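Pseudopilin EpsI (Vibrio vulnificus, PDB 2RET) is a minor pseudopilin of the type II secretion system, probably needed to export proteases and toxins from the periplasm. Local coordinates at residues Trp51-Val56 against Phe66-Ala71. The protein carries 2 engineered substitutions. Numbering follows the deposited sequence.
Sequences WKVAPV and FDVSVA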
# COMPACT_ATOMS: atom_id res chain seq x y z
N TRP A 51 -7.04 33.37 -9.95
CA TRP A 51 -6.15 32.26 -9.87
C TRP A 51 -5.49 31.97 -11.21
O TRP A 51 -5.99 32.32 -12.26
CB TRP A 51 -6.84 31.01 -9.28
CG TRP A 51 -8.02 30.54 -10.07
CD1 TRP A 51 -9.32 30.83 -9.82
CD2 TRP A 51 -8.01 29.69 -11.23
NE1 TRP A 51 -10.13 30.24 -10.74
CE2 TRP A 51 -9.36 29.53 -11.63
CE3 TRP A 51 -7.00 29.06 -11.99
CZ2 TRP A 51 -9.74 28.74 -12.74
CZ3 TRP A 51 -7.38 28.29 -13.12
CH2 TRP A 51 -8.74 28.15 -13.47
N LYS A 52 -4.34 31.34 -11.13
CA LYS A 52 -3.60 30.92 -12.29
C LYS A 52 -2.97 29.58 -11.97
O LYS A 52 -2.35 29.42 -10.91
CB LYS A 52 -2.47 31.91 -12.60
CG LYS A 52 -2.83 32.99 -13.54
CD LYS A 52 -1.74 34.05 -13.63
CE LYS A 52 -2.39 35.43 -13.89
NZ LYS A 52 -1.39 36.54 -13.81
N VAL A 53 -3.13 28.63 -12.89
CA VAL A 53 -2.39 27.36 -12.90
C VAL A 53 -1.29 27.42 -13.96
O VAL A 53 -1.56 27.76 -15.11
CB VAL A 53 -3.37 26.21 -13.20
CG1 VAL A 53 -2.65 24.87 -13.29
CG2 VAL A 53 -4.47 26.21 -12.13
N ALA A 54 -0.06 27.11 -13.57
CA ALA A 54 1.11 27.11 -14.44
C ALA A 54 1.94 25.82 -14.28
O ALA A 54 2.53 25.62 -13.22
CB ALA A 54 2.01 28.31 -14.10
N PRO A 55 2.03 24.97 -15.33
CA PRO A 55 2.98 23.84 -15.35
C PRO A 55 4.41 24.28 -15.13
O PRO A 55 4.80 25.37 -15.52
CB PRO A 55 2.80 23.24 -16.75
CG PRO A 55 1.43 23.67 -17.16
CD PRO A 55 1.22 25.01 -16.57
N VAL A 56 5.16 23.42 -14.46
CA VAL A 56 6.51 23.71 -14.05
C VAL A 56 7.39 22.70 -14.72
O VAL A 56 7.15 21.49 -14.58
CB VAL A 56 6.68 23.55 -12.52
CG1 VAL A 56 8.13 23.69 -12.14
CG2 VAL A 56 5.83 24.55 -11.77
N PHE A 66 2.97 21.63 -11.04
CA PHE A 66 2.26 22.84 -11.41
C PHE A 66 2.23 23.74 -10.20
O PHE A 66 2.38 23.29 -9.04
CB PHE A 66 0.84 22.57 -11.92
CG PHE A 66 -0.03 21.83 -10.95
CD1 PHE A 66 0.07 20.43 -10.83
CD2 PHE A 66 -0.98 22.50 -10.17
CE1 PHE A 66 -0.73 19.74 -9.94
CE2 PHE A 66 -1.79 21.81 -9.27
CZ PHE A 66 -1.66 20.42 -9.16
N ASP A 67 2.08 25.02 -10.51
CA ASP A 67 1.89 26.07 -9.52
C ASP A 67 0.48 26.58 -9.66
O ASP A 67 -0.03 26.74 -10.77
CB ASP A 67 2.84 27.23 -9.75
CG ASP A 67 4.23 26.95 -9.24
OD1 ASP A 67 4.37 26.23 -8.22
OD2 ASP A 67 5.19 27.49 -9.83
N VAL A 68 -0.16 26.78 -8.52
CA VAL A 68 -1.42 27.48 -8.40
C VAL A 68 -1.09 28.77 -7.61
O VAL A 68 -0.57 28.71 -6.49
CB VAL A 68 -2.47 26.67 -7.63
CG1 VAL A 68 -3.82 27.47 -7.53
CG2 VAL A 68 -2.71 25.28 -8.29
N SER A 69 -1.36 29.92 -8.23
CA SER A 69 -1.15 31.22 -7.60
C SER A 69 -2.47 31.97 -7.59
O SER A 69 -3.27 31.81 -8.50
CB SER A 69 -0.06 32.00 -8.32
OG SER A 69 -0.35 32.14 -9.68
N VAL A 70 -2.71 32.74 -6.53
CA VAL A 70 -3.95 33.50 -6.30
C VAL A 70 -3.56 34.94 -5.92
O VAL A 70 -2.68 35.19 -5.09
CB VAL A 70 -4.89 32.83 -5.26
CG1 VAL A 70 -6.21 33.62 -5.07
CG2 VAL A 70 -5.21 31.36 -5.67
N ALA A 71 -4.21 35.88 -6.60
CA ALA A 71 -3.93 37.30 -6.53
C ALA A 71 -5.26 38.08 -6.42
O ALA A 71 -6.35 37.56 -6.76
CB ALA A 71 -3.12 37.74 -7.76
O HOH W 1 0.59 29.83 -11.03
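Val53 and Val68 face each other as a non-hydrogen-bonded pair, their CG2 methyls 4.3 Å apart. On the same face the CG1 methyl of Val53 comes obliquely to the Phe66 ring, 4.3 Å from CD2. Phe66 has its CG between the backbone N and the carbonyl carbon (chi1 57°), which carries the ring off Pro55, its own cross-strand neighbour, toward Val28 and Met29 of helix 8-30. The Trp51 side chain meets Val70 through CB, 4.0 Å from CG2, while its indole leads away to Gln24 of that helix.

The face of Lys52, Asp67 and Ser69 is mostly polar. Ser69 OG sits 3.6 Å from Lys52 CB, and one water joins this hydroxyl to Lys52 O, donating to the carbonyl over 3.0 Å. Lys52 O also accepts the Ser69 N-H, with N 2.9 Å away. Farther along, Val56 crosses Asp67 aslant, laying CG2 3.6 Å from OD2; OD2 forms a salt bridge with Arg83 of strand 80-87, the stronger partner of the carboxylate. Asp67 and Ala54 form the next hydrogen-bonded pair, each donating its N-H to the other's O.

These are the two central strands of the antiparallel sheet, a hairpin whose apolar side packs on the long N-terminal helix, the helix-on-sheet layout of the pilin-like fold, here in the soluble periplasmic part of EpsI.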